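PDB 4P52: homoserine kinase from Cytophaga hutchinsonii, which probably catalyses the ATP-dependent phosphorylation of L-homoserine to O-phospho-L-homoserine as a member of the GHMP kinase family. Local coordinates for residues S121-Y130 with V142-E153; A166-V174 with T322-V330. One frame throughout, in Å; residues are numbered along the deposited sequence.

Contact 1 (S121-Y130 with V142-E153)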
ATOM      1  N   SER A 121      -6.378 -16.182  20.178  1.00 36.36           N
ATOM      2  CA  SER A 121      -5.800 -15.587  21.354  1.00 36.26           C
ATOM      3  C   SER A 121      -6.184 -14.101  21.475  1.00 33.16           C
ATOM      4  O   SER A 121      -6.460 -13.608  22.570  1.00 34.82           O
ATOM      5  CB  SER A 121      -4.295 -15.769  21.322  1.00 41.18           C
ATOM      6  OG  SER A 121      -3.830 -15.777  22.656  1.00 49.93           O
ATOM      7  N   ALA A 122      -6.233 -13.408  20.343  1.00 29.79           N
ATOM      8  CA  ALA A 122      -6.577 -11.999  20.311  1.00 29.44           C
ATOM      9  C   ALA A 122      -7.992 -11.747  20.855  1.00 29.17           C
ATOM     10  O   ALA A 122      -8.206 -10.823  21.662  1.00 29.02           O
ATOM     11  CB  ALA A 122      -6.461 -11.471  18.885  1.00 28.19           C
ATOM     12  N   ALA A 123      -8.933 -12.578  20.408  1.00 27.02           N
ATOM     13  CA  ALA A 123     -10.347 -12.452  20.737  1.00 26.68           C
ATOM     14  C   ALA A 123     -10.556 -12.565  22.244  1.00 27.32           C
ATOM     15  O   ALA A 123     -11.250 -11.740  22.847  1.00 25.55           O
ATOM     16  CB  ALA A 123     -11.172 -13.498  19.986  1.00 25.77           C
ATOM     17  N   SER A 124      -9.904 -13.552  22.852  1.00 27.79           N
ATOM     18  CA  SER A 124      -9.957 -13.727  24.297  1.00 29.72           C
ATOM     19  C   SER A 124      -9.457 -12.494  25.032  1.00 29.89           C
ATOM     20  O   SER A 124     -10.076 -12.014  25.998  1.00 30.18           O
ATOM     21  CB  SER A 124      -9.095 -14.923  24.675  1.00 34.11           C
ATOM     22  OG  SER A 124      -9.755 -16.125  24.305  1.00 39.23           O
ATOM     23  N   THR A 125      -8.316 -11.993  24.569  1.00 29.49           N
ATOM     24  CA  THR A 125      -7.625 -10.906  25.216  1.00 30.08           C
ATOM     25  C   THR A 125      -8.441  -9.622  25.097  1.00 29.83           C
ATOM     26  O   THR A 125      -8.594  -8.882  26.085  1.00 31.53           O
ATOM     27  CB  THR A 125      -6.261 -10.705  24.552  1.00 32.57           C
ATOM     28  OG1 THR A 125      -5.539 -11.944  24.584  1.00 35.48           O
ATOM     29  CG2 THR A 125      -5.475  -9.648  25.270  1.00 33.07           C
ATOM     30  N   VAL A 126      -8.970  -9.373  23.891  1.00 26.78           N
ATOM     31  CA  VAL A 126      -9.782  -8.193  23.624  1.00 25.04           C
ATOM     32  C   VAL A 126     -11.079  -8.290  24.455  1.00 24.85           C
ATOM     33  O   VAL A 126     -11.490  -7.311  25.081  1.00 25.43           O
ATOM     34  CB  VAL A 126     -10.067  -8.052  22.116  1.00 23.60           C
ATOM     35  CG1 VAL A 126     -11.193  -7.085  21.853  1.00 23.11           C
ATOM     36  CG2 VAL A 126      -8.815  -7.606  21.390  1.00 23.36           C
ATOM     37  N   ALA A 127     -11.692  -9.471  24.488  1.00 23.06           N
ATOM     38  CA  ALA A 127     -12.838  -9.693  25.337  1.00 23.33           C
ATOM     39  C   ALA A 127     -12.579  -9.330  26.808  1.00 24.85           C
ATOM     40  O   ALA A 127     -13.379  -8.589  27.409  1.00 25.69           O
ATOM     41  CB  ALA A 127     -13.348 -11.112  25.207  1.00 23.12           C
ATOM     42  N   GLY A 128     -11.460  -9.784  27.367  1.00 24.39           N
ATOM     43  CA  GLY A 128     -11.135  -9.463  28.757  1.00 25.13           C
ATOM     44  C   GLY A 128     -10.961  -7.978  29.032  1.00 26.46           C
ATOM     45  O   GLY A 128     -11.460  -7.453  30.037  1.00 27.65           O
ATOM     46  N   VAL A 129     -10.279  -7.285  28.129  1.00 26.55           N
ATOM     47  CA  VAL A 129      -9.917  -5.886  28.358  1.00 28.67           C
ATOM     48  C   VAL A 129     -11.138  -4.983  28.191  1.00 28.97           C
ATOM     49  O   VAL A 129     -11.406  -4.099  29.017  1.00 29.88           O
ATOM     50  CB  VAL A 129      -8.781  -5.445  27.413  1.00 30.26           C
ATOM     51  CG1 VAL A 129      -8.503  -3.975  27.587  1.00 31.69           C
ATOM     52  CG2 VAL A 129      -7.524  -6.227  27.735  1.00 31.67           C
ATOM     53  N   TYR A 130     -11.898  -5.249  27.134  1.00 27.70           N
ATOM     54  CA  TYR A 130     -13.152  -4.597  26.921  1.00 27.00           C
ATOM     55  C   TYR A 130     -14.031  -4.803  28.124  1.00 28.18           C
ATOM     56  O   TYR A 130     -14.612  -3.843  28.621  1.00 29.63           O
ATOM     57  CB  TYR A 130     -13.832  -5.194  25.719  1.00 26.13           C
ATOM     58  CG  TYR A 130     -14.937  -4.362  25.192  1.00 27.55           C
ATOM     59  CD1 TYR A 130     -14.670  -3.280  24.343  1.00 30.05           C
ATOM     60  CD2 TYR A 130     -16.267  -4.640  25.526  1.00 27.93           C
ATOM     61  CE1 TYR A 130     -15.706  -2.494  23.819  1.00 31.13           C
ATOM     62  CE2 TYR A 130     -17.308  -3.862  25.024  1.00 29.33           C
ATOM     63  CZ  TYR A 130     -17.014  -2.787  24.171  1.00 31.85           C
ATOM     64  OH  TYR A 130     -18.024  -2.017  23.660  1.00 35.21           O
ATOM     65  N   VAL A 142     -12.142   3.292  24.573  1.00 41.14           N
ATOM     66  CA  VAL A 142     -11.942   2.019  23.863  1.00 38.71           C
ATOM     67  C   VAL A 142     -10.649   2.049  23.044  1.00 39.49           C
ATOM     68  O   VAL A 142      -9.830   1.120  23.126  1.00 39.06           O
ATOM     69  CB  VAL A 142     -13.185   1.614  23.027  1.00 35.28           C
ATOM     70  CG1 VAL A 142     -12.885   0.421  22.131  1.00 32.25           C
ATOM     71  CG2 VAL A 142     -14.374   1.312  23.951  1.00 34.72           C
ATOM     72  N   LYS A 143     -10.462   3.135  22.296  1.00 40.43           N
ATOM     73  CA  LYS A 143      -9.202   3.434  21.630  1.00 42.63           C
ATOM     74  C   LYS A 143      -7.991   3.006  22.472  1.00 42.84           C
ATOM     75  O   LYS A 143      -7.107   2.300  21.982  1.00 42.37           O
ATOM     76  CB  LYS A 143      -9.123   4.944  21.312  1.00 47.57           C
ATOM     77  CG  LYS A 143      -7.727   5.446  20.949  1.00 52.47           C
ATOM     78  CD  LYS A 143      -7.621   6.975  20.919  1.00 62.24           C
ATOM     79  CE  LYS A 143      -6.146   7.391  20.998  1.00 70.30           C
ATOM     80  NZ  LYS A 143      -5.790   8.653  20.286  1.00 74.33           N
ATOM     81  N   ASP A 144      -7.962   3.432  23.737  1.00 42.34           N
ATOM     82  CA  ASP A 144      -6.775   3.302  24.564  1.00 42.51           C
ATOM     83  C   ASP A 144      -6.590   1.934  25.180  1.00 39.57           C
ATOM     84  O   ASP A 144      -5.595   1.713  25.872  1.00 38.71           O
ATOM     85  CB  ASP A 144      -6.758   4.378  25.639  1.00 49.91           C
ATOM     86  CG  ASP A 144      -6.504   5.766  25.059  1.00 57.33           C
ATOM     87  OD1 ASP A 144      -5.428   5.955  24.435  1.00 58.94           O
ATOM     88  OD2 ASP A 144      -7.389   6.650  25.206  1.00 57.85           O
ATOM     89  N   LEU A 145      -7.525   1.012  24.928  1.00 36.66           N
ATOM     90  CA  LEU A 145      -7.374  -0.348  25.432  1.00 34.46           C
ATOM     91  C   LEU A 145      -6.392  -1.179  24.627  1.00 34.09           C
ATOM     92  O   LEU A 145      -5.873  -2.192  25.139  1.00 34.77           O
ATOM     93  CB  LEU A 145      -8.706  -1.071  25.514  1.00 32.24           C
ATOM     94  CG  LEU A 145      -9.803  -0.347  26.292  1.00 31.48           C
ATOM     95  CD1 LEU A 145     -11.081  -1.167  26.231  1.00 29.24           C
ATOM     96  CD2 LEU A 145      -9.376  -0.047  27.729  1.00 31.77           C
ATOM     97  N   LEU A 146      -6.116  -0.755  23.392  1.00 31.70           N
ATOM     98  CA  LEU A 146      -5.259  -1.541  22.502  1.00 31.66           C
ATOM     99  C   LEU A 146      -3.893  -1.963  23.114  1.00 32.71           C
ATOM    100  O   LEU A 146      -3.536  -3.148  23.055  1.00 31.83           O
ATOM    101  CB  LEU A 146      -5.089  -0.856  21.144  1.00 32.26           C
ATOM    102  CG  LEU A 146      -4.261  -1.652  20.135  1.00 33.45           C
ATOM    103  CD1 LEU A 146      -4.829  -3.039  19.882  1.00 31.46           C
ATOM    104  CD2 LEU A 146      -4.195  -0.887  18.828  1.00 35.35           C
ATOM    105  N   PRO A 147      -3.145  -1.010  23.722  1.00 33.72           N
ATOM    106  CA  PRO A 147      -1.828  -1.397  24.263  1.00 34.78           C
ATOM    107  C   PRO A 147      -1.906  -2.511  25.315  1.00 36.21           C
ATOM    108  O   PRO A 147      -1.042  -3.411  25.338  1.00 36.80           O
ATOM    109  CB  PRO A 147      -1.294  -0.103  24.898  1.00 35.44           C
ATOM    110  CG  PRO A 147      -2.093   1.002  24.293  1.00 35.29           C
ATOM    111  CD  PRO A 147      -3.439   0.419  23.950  1.00 34.03           C
ATOM    112  N   PHE A 148      -2.928  -2.466  26.168  1.00 35.90           N
ATOM    113  CA  PHE A 148      -3.094  -3.505  27.165  1.00 36.85           C
ATOM    114  C   PHE A 148      -3.340  -4.860  26.535  1.00 36.18           C
ATOM    115  O   PHE A 148      -2.818  -5.872  26.999  1.00 36.83           O
ATOM    116  CB  PHE A 148      -4.204  -3.141  28.125  1.00 39.88           C
ATOM    117  CG  PHE A 148      -3.945  -1.873  28.856  1.00 45.30           C
ATOM    118  CD1 PHE A 148      -2.907  -1.791  29.764  1.00 49.07           C
ATOM    119  CD2 PHE A 148      -4.720  -0.754  28.618  1.00 49.21           C
ATOM    120  CE1 PHE A 148      -2.648  -0.615  30.436  1.00 52.85           C
ATOM    121  CE2 PHE A 148      -4.478   0.430  29.291  1.00 53.11           C
ATOM    122  CZ  PHE A 148      -3.437   0.501  30.199  1.00 54.14           C
ATOM    123  N   ALA A 149      -4.124  -4.878  25.466  1.00 35.93           N
ATOM    124  CA  ALA A 149      -4.394  -6.126  24.779  1.00 35.72           C
ATOM    125  C   ALA A 149      -3.110  -6.621  24.105  1.00 37.16           C
ATOM    126  O   ALA A 149      -2.831  -7.816  24.122  1.00 36.21           O
ATOM    127  CB  ALA A 149      -5.534  -5.959  23.790  1.00 33.99           C
HETATM  128  N   MSE A 150      -2.321  -5.687  23.560  1.00 38.95           N
HETATM  129  CA  MSE A 150      -0.999  -5.985  22.987  1.00 39.87           C
HETATM  130  C   MSE A 150      -0.023  -6.540  24.023  1.00 40.81           C
HETATM  131  O   MSE A 150       0.571  -7.588  23.787  1.00 38.70           O
HETATM  132  CB  MSE A 150      -0.393  -4.751  22.296  1.00 43.63           C
HETATM  133  CG  MSE A 150      -1.086  -4.208  21.042  1.00 50.77           C
HETATM  134 SE   MSE A 150      -1.164  -5.546  19.577  1.00 66.00          SE
HETATM  135  CE  MSE A 150       0.697  -5.476  18.901  1.00 64.31           C
ATOM    136  N   GLU A 151       0.178  -5.849  25.155  1.00 44.53           N
ATOM    137  CA  GLU A 151       1.106  -6.324  26.210  1.00 50.08           C
ATOM    138  C   GLU A 151       0.689  -7.706  26.748  1.00 49.71           C
ATOM    139  O   GLU A 151       1.533  -8.582  26.995  1.00 48.49           O
ATOM    140  CB  GLU A 151       1.174  -5.352  27.386  1.00 61.17           C
ATOM    141  CG  GLU A 151       1.942  -4.052  27.167  1.00 78.08           C
ATOM    142  CD  GLU A 151       1.603  -2.967  28.213  1.00 96.97           C
ATOM    143  OE1 GLU A 151       1.108  -3.285  29.328  1.00 95.17           O
ATOM    144  OE2 GLU A 151       1.826  -1.766  27.922  1.00105.11           O
ATOM    145  N   GLY A 152      -0.619  -7.895  26.921  1.00 48.55           N
ATOM    146  CA  GLY A 152      -1.172  -9.182  27.312  1.00 46.15           C
ATOM    147  C   GLY A 152      -0.719 -10.304  26.402  1.00 44.48           C
ATOM    148  O   GLY A 152      -0.113 -11.276  26.865  1.00 46.24           O
ATOM    149  N   GLU A 153      -1.014 -10.162  25.113  1.00 41.86           N
ATOM    150  CA  GLU A 153      -0.578 -11.096  24.066  1.00 45.55           C
ATOM    151  C   GLU A 153       0.937 -11.347  24.058  1.00 48.34           C
ATOM    152  O   GLU A 153       1.391 -12.487  23.922  1.00 49.63           O
ATOM    153  CB  GLU A 153      -0.940 -10.518  22.710  1.00 50.05           C
ATOM    154  CG  GLU A 153      -2.376 -10.703  22.303  1.00 57.24           C
ATOM    155  CD  GLU A 153      -2.539 -11.934  21.449  1.00 66.28           C
ATOM    156  OE1 GLU A 153      -2.301 -11.843  20.212  1.00 69.29           O
ATOM    157  OE2 GLU A 153      -2.895 -12.982  22.036  1.00 67.07           O
TER
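Val129 lays CG1 over the root of Leu145, 3.6 Å from its CB, the two side chains lying alongside but pointing contrary ways. This pair anchors one end of a helix-helix packing in the N-terminal domain of the GHMP kinase fold, where segments 121-130 and 146-153 run with axes 9.3 Å apart at 133°. The N-terminal turn of helix 120-135 belongs to the glycine-rich GHMP motif, whose loop in relatives binds nucleotide phosphates. CG1 of Val129 reaches Leu145 because it stands trans to its own backbone N (chi1 175°), while CG2 faces Ala149. The methyl of Ala149 faces the other helix: CG2 of Thr125 rests over it, 3.4 Å from Ala149 O and 4.0 Å from Ala149 CB. Farther out, the Tyr130 ring carries CE1 to CG2 of Val142. Helix 86-98 borders the pair beside Thr125 and Val129, and helix 162-170 packs on Val126 and Ala149. The other end is polar. The chain of Glu153 folds back at chi2 (-95°), bringing its carboxylate beside the backbone of Ala122. With an alanine in place of Glu153, the Ser121 hydroxyl would probably lose its mate and a gap would open beside Ala122 and Thr125. In the bond itself, Ser121 OG donates to Glu153 OE2 at 3.0 Å, meeting that oxygen nearly head-on along its C-O bond.

Contact 2 (A166-V174 with T322-V330)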
ATOM      1  N   ALA A 166      -6.228  -5.133  16.763  1.00 25.98           N
ATOM      2  CA  ALA A 166      -6.891  -3.854  16.477  1.00 24.55           C
ATOM      3  C   ALA A 166      -8.300  -4.008  15.857  1.00 23.61           C
ATOM      4  O   ALA A 166      -9.258  -3.403  16.378  1.00 23.01           O
ATOM      5  CB  ALA A 166      -6.010  -2.919  15.655  1.00 24.42           C
ATOM      6  N   PRO A 167      -8.443  -4.821  14.778  1.00 22.42           N
ATOM      7  CA  PRO A 167      -9.794  -4.987  14.205  1.00 21.51           C
ATOM      8  C   PRO A 167     -10.751  -5.730  15.152  1.00 22.23           C
ATOM      9  O   PRO A 167     -11.991  -5.523  15.112  1.00 22.83           O
ATOM     10  CB  PRO A 167      -9.559  -5.804  12.922  1.00 20.35           C
ATOM     11  CG  PRO A 167      -8.257  -6.497  13.141  1.00 20.94           C
ATOM     12  CD  PRO A 167      -7.429  -5.592  14.031  1.00 22.17           C
ATOM     13  N   CYS A 168     -10.184  -6.584  15.996  1.00 21.73           N
ATOM     14  CA  CYS A 168     -10.977  -7.280  16.956  1.00 22.71           C
ATOM     15  C   CYS A 168     -11.585  -6.274  17.946  1.00 23.15           C
ATOM     16  O   CYS A 168     -12.788  -6.293  18.210  1.00 24.30           O
ATOM     17  CB  CYS A 168     -10.141  -8.321  17.694  1.00 24.94           C
ATOM     18  SG  CYS A 168     -11.182  -9.210  18.864  1.00 28.31           S
ATOM     19  N   LEU A 169     -10.743  -5.405  18.475  1.00 22.31           N
ATOM     20  CA  LEU A 169     -11.157  -4.421  19.447  1.00 23.47           C
ATOM     21  C   LEU A 169     -11.963  -3.282  18.838  1.00 24.69           C
ATOM     22  O   LEU A 169     -12.899  -2.807  19.452  1.00 26.30           O
ATOM     23  CB  LEU A 169      -9.933  -3.857  20.183  1.00 23.38           C
ATOM     24  CG  LEU A 169     -10.144  -2.696  21.153  1.00 24.82           C
ATOM     25  CD1 LEU A 169     -11.005  -3.054  22.376  1.00 24.46           C
ATOM     26  CD2 LEU A 169      -8.781  -2.161  21.573  1.00 25.46           C
ATOM     27  N   TYR A 170     -11.593  -2.837  17.647  1.00 24.70           N
ATOM     28  CA  TYR A 170     -12.177  -1.635  17.084  1.00 25.29           C
ATOM     29  C   TYR A 170     -13.288  -1.947  16.145  1.00 25.21           C
ATOM     30  O   TYR A 170     -14.053  -1.064  15.800  1.00 26.07           O
ATOM     31  CB  TYR A 170     -11.143  -0.829  16.313  1.00 27.51           C
ATOM     32  CG  TYR A 170     -10.057  -0.245  17.164  1.00 32.35           C
ATOM     33  CD1 TYR A 170     -10.300   0.177  18.460  1.00 34.80           C
ATOM     34  CD2 TYR A 170      -8.773  -0.092  16.662  1.00 36.03           C
ATOM     35  CE1 TYR A 170      -9.285   0.713  19.243  1.00 36.96           C
ATOM     36  CE2 TYR A 170      -7.758   0.449  17.433  1.00 36.99           C
ATOM     37  CZ  TYR A 170      -8.024   0.857  18.716  1.00 38.21           C
ATOM     38  OH  TYR A 170      -7.005   1.408  19.456  1.00 42.76           O
ATOM     39  N   GLY A 171     -13.371  -3.195  15.698  1.00 25.37           N
ATOM     40  CA  GLY A 171     -14.267  -3.534  14.596  1.00 24.35           C
ATOM     41  C   GLY A 171     -13.743  -3.033  13.265  1.00 23.82           C
ATOM     42  O   GLY A 171     -12.853  -2.185  13.203  1.00 22.96           O
ATOM     43  N   GLY A 172     -14.276  -3.600  12.194  1.00 23.80           N
ATOM     44  CA  GLY A 172     -14.034  -3.079  10.870  1.00 23.38           C
ATOM     45  C   GLY A 172     -12.778  -3.603  10.230  1.00 22.80           C
ATOM     46  O   GLY A 172     -12.271  -4.686  10.587  1.00 22.80           O
ATOM     47  N   PHE A 173     -12.282  -2.813   9.282  1.00 22.27           N
ATOM     48  CA  PHE A 173     -11.125  -3.146   8.490  1.00 22.18           C
ATOM     49  C   PHE A 173      -9.988  -2.181   8.823  1.00 22.66           C
ATOM     50  O   PHE A 173     -10.160  -0.968   8.775  1.00 23.60           O
ATOM     51  CB  PHE A 173     -11.489  -3.035   7.014  1.00 23.62           C
ATOM     52  CG  PHE A 173     -10.512  -3.706   6.124  1.00 24.83           C
ATOM     53  CD1 PHE A 173      -9.228  -3.192   5.979  1.00 24.97           C
ATOM     54  CD2 PHE A 173     -10.866  -4.879   5.447  1.00 25.88           C
ATOM     55  CE1 PHE A 173      -8.293  -3.833   5.183  1.00 27.11           C
ATOM     56  CE2 PHE A 173      -9.933  -5.538   4.649  1.00 26.87           C
ATOM     57  CZ  PHE A 173      -8.641  -5.006   4.522  1.00 27.99           C
ATOM     58  N   VAL A 174      -8.817  -2.726   9.112  1.00 23.13           N
ATOM     59  CA  VAL A 174      -7.721  -1.966   9.678  1.00 25.44           C
ATOM     60  C   VAL A 174      -6.405  -2.123   8.904  1.00 27.06           C
ATOM     61  O   VAL A 174      -6.049  -3.226   8.437  1.00 27.23           O
ATOM     62  CB  VAL A 174      -7.543  -2.372  11.161  1.00 26.86           C
ATOM     63  CG1 VAL A 174      -6.150  -2.075  11.672  1.00 28.61           C
ATOM     64  CG2 VAL A 174      -8.602  -1.695  12.029  1.00 25.52           C
ATOM     65  N   THR A 322     -20.583 -10.082   6.206  1.00 25.40           N
ATOM     66  CA  THR A 322     -19.903  -8.830   5.875  1.00 24.61           C
ATOM     67  C   THR A 322     -18.844  -8.534   6.973  1.00 23.47           C
ATOM     68  O   THR A 322     -18.784  -9.233   7.990  1.00 23.62           O
ATOM     69  CB  THR A 322     -20.907  -7.653   5.713  1.00 24.49           C
ATOM     70  OG1 THR A 322     -21.609  -7.436   6.944  1.00 23.91           O
ATOM     71  CG2 THR A 322     -21.920  -7.935   4.587  1.00 23.92           C
ATOM     72  N   VAL A 323     -18.023  -7.506   6.772  1.00 22.26           N
ATOM     73  CA  VAL A 323     -17.077  -7.059   7.782  1.00 21.98           C
ATOM     74  C   VAL A 323     -17.838  -6.567   9.004  1.00 23.85           C
ATOM     75  O   VAL A 323     -18.799  -5.784   8.887  1.00 26.72           O
ATOM     76  CB  VAL A 323     -16.187  -5.928   7.220  1.00 22.53           C
ATOM     77  CG1 VAL A 323     -15.296  -5.322   8.319  1.00 22.76           C
ATOM     78  CG2 VAL A 323     -15.345  -6.445   6.056  1.00 20.41           C
ATOM     79  N   ASN A 324     -17.429  -7.032  10.180  1.00 23.10           N
ATOM     80  CA  ASN A 324     -18.101  -6.713  11.421  1.00 21.73           C
ATOM     81  C   ASN A 324     -17.587  -5.364  11.909  1.00 22.33           C
ATOM     82  O   ASN A 324     -16.453  -5.251  12.356  1.00 22.07           O
ATOM     83  CB  ASN A 324     -17.850  -7.851  12.412  1.00 21.49           C
ATOM     84  CG  ASN A 324     -18.285  -7.530  13.846  1.00 21.37           C
ATOM     85  OD1 ASN A 324     -18.819  -6.446  14.148  1.00 22.18           O
ATOM     86  ND2 ASN A 324     -18.007  -8.470  14.754  1.00 19.54           N
ATOM     87  N   GLN A 325     -18.425  -4.334  11.802  1.00 23.91           N
ATOM     88  CA  GLN A 325     -18.055  -2.980  12.198  1.00 25.29           C
ATOM     89  C   GLN A 325     -18.153  -2.739  13.707  1.00 24.83           C
ATOM     90  O   GLN A 325     -17.693  -1.733  14.195  1.00 26.86           O
ATOM     91  CB  GLN A 325     -18.975  -1.980  11.518  1.00 28.13           C
ATOM     92  CG  GLN A 325     -19.073  -2.053   9.994  1.00 28.94           C
ATOM     93  CD  GLN A 325     -17.753  -1.782   9.292  1.00 30.61           C
ATOM     94  OE1 GLN A 325     -16.897  -1.037   9.770  1.00 29.41           O
ATOM     95  NE2 GLN A 325     -17.576  -2.421   8.144  1.00 34.31           N
ATOM     96  N   GLN A 326     -18.795  -3.628  14.438  1.00 23.87           N
ATOM     97  CA  GLN A 326     -19.008  -3.425  15.862  1.00 24.58           C
ATOM     98  C   GLN A 326     -17.763  -3.704  16.682  1.00 24.54           C
ATOM     99  O   GLN A 326     -17.373  -2.886  17.507  1.00 25.38           O
ATOM    100  CB  GLN A 326     -20.172  -4.297  16.353  1.00 25.14           C
ATOM    101  CG  GLN A 326     -20.439  -4.300  17.855  1.00 26.79           C
ATOM    102  CD  GLN A 326     -20.399  -2.921  18.510  1.00 31.29           C
ATOM    103  OE1 GLN A 326     -20.782  -1.900  17.927  1.00 34.48           O
ATOM    104  NE2 GLN A 326     -19.946  -2.892  19.749  1.00 32.58           N
ATOM    105  N   GLY A 327     -17.123  -4.842  16.424  1.00 23.71           N
ATOM    106  CA  GLY A 327     -16.028  -5.290  17.264  1.00 24.16           C
ATOM    107  C   GLY A 327     -16.633  -5.999  18.461  1.00 25.60           C
ATOM    108  O   GLY A 327     -17.575  -6.756  18.303  1.00 25.74           O
ATOM    109  N   PRO A 328     -16.111  -5.748  19.675  1.00 26.66           N
ATOM    110  CA  PRO A 328     -16.670  -6.469  20.831  1.00 27.41           C
ATOM    111  C   PRO A 328     -18.074  -5.997  21.212  1.00 27.99           C
ATOM    112  O   PRO A 328     -18.498  -4.926  20.834  1.00 28.09           O
ATOM    113  CB  PRO A 328     -15.666  -6.207  21.960  1.00 27.11           C
ATOM    114  CG  PRO A 328     -14.768  -5.133  21.470  1.00 28.19           C
ATOM    115  CD  PRO A 328     -15.088  -4.765  20.054  1.00 26.58           C
ATOM    116  N   LYS A 329     -18.758  -6.802  22.008  1.00 28.54           N
ATOM    117  CA  LYS A 329     -20.190  -6.695  22.212  1.00 29.54           C
ATOM    118  C   LYS A 329     -20.506  -7.257  23.602  1.00 27.88           C
ATOM    119  O   LYS A 329     -20.059  -8.347  23.927  1.00 26.86           O
ATOM    120  CB  LYS A 329     -20.826  -7.586  21.155  1.00 32.25           C
ATOM    121  CG  LYS A 329     -22.299  -7.437  20.968  1.00 36.22           C
ATOM    122  CD  LYS A 329     -22.865  -8.784  20.591  1.00 41.03           C
ATOM    123  CE  LYS A 329     -22.500  -9.232  19.188  1.00 44.71           C
ATOM    124  NZ  LYS A 329     -23.163 -10.549  18.945  1.00 47.39           N
ATOM    125  N   VAL A 330     -21.263  -6.525  24.415  1.00 27.68           N
ATOM    126  CA  VAL A 330     -21.691  -7.021  25.722  1.00 27.48           C
ATOM    127  C   VAL A 330     -22.879  -7.939  25.491  1.00 28.72           C
ATOM    128  O   VAL A 330     -23.776  -7.598  24.751  1.00 28.84           O
ATOM    129  CB  VAL A 330     -22.067  -5.847  26.660  1.00 27.37           C
ATOM    130  CG1 VAL A 330     -22.307  -6.324  28.090  1.00 26.70           C
ATOM    131  CG2 VAL A 330     -20.965  -4.792  26.651  1.00 27.31           C
TER
HETATM  132  O   HOH W   1     -15.472  -1.065  18.944  1.00 32.53           O
HETATM  133  O   HOH W   2     -16.632  -0.153  16.305  1.00 26.43           O
HETATM  134  O   HOH W   3     -13.868  -0.468   8.688  1.00 25.55           O
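Gly172, Pro328 and Val323 bury more surface than any other residues where the end of a helix in the N-terminal GHMP kinase domain meets the C-terminal loop that leads into the last strand. Gly172 N donates to Asn324 O at 2.7 Å and 153°, the donor tilted somewhat from the carbonyl plane. Just before it, Gly171 leaves the helix with positive phi, and the lack of side chains on Gly171 and Gly327 lets their CA atoms approach to 3.6 Å. Val323 fills the flank of Gly172: its CG1, trans to the backbone N (chi1 173°), lies 3.6 Å from Gly172 C. At the opposite end of the loop, the Pro328 ring turns its CD toward carbonyls of the final helical turn, 3.0 Å from Leu169 O and 3.3 Å from Cys168 O, and sets CG near Leu169 CD1. The loop keeps its bend through an Asx turn, Asn324 OD1 accepting from Gln326 N at 2.8 Å; a second bond, from Gly327 N on the same face, extends it to an Asx motif. Waters also bridge the segments; one accepts from Phe173 N and donates to Gln325 OE1. Here, then, a helix terminus is held mainly through its backbone. Around the site, Gly172 and Asn324 both bond to the backbone of Ala48 in strand 45-49, Cys168 packs against strand 26-36, and Pro328 leans on Tyr130 of helix 120-135.

Followed from the N terminus, the chain first closes a short loop at contact 1, where 11 residues separate the two segments. Only afterwards does contact 2 open, at the end of the next helix, 162-170; 147 residues intervene, including the four-stranded antiparallel sheet's strands 194-200, 278-281 and 288-292, before the chain returns at 322-330. The two closures therefore stand in series, neither crossing nor enclosing the other. Their centres are 13 Å apart, yet they touch: Tyr170 OH lies 2.7 Å from Lys143 O, a probable hydrogen bond, and Leu169 CD2 packs near Leu146 N. Helix pairing and the C-terminal return thus meet round the end of helix 162-170, joining helices to the large sheet.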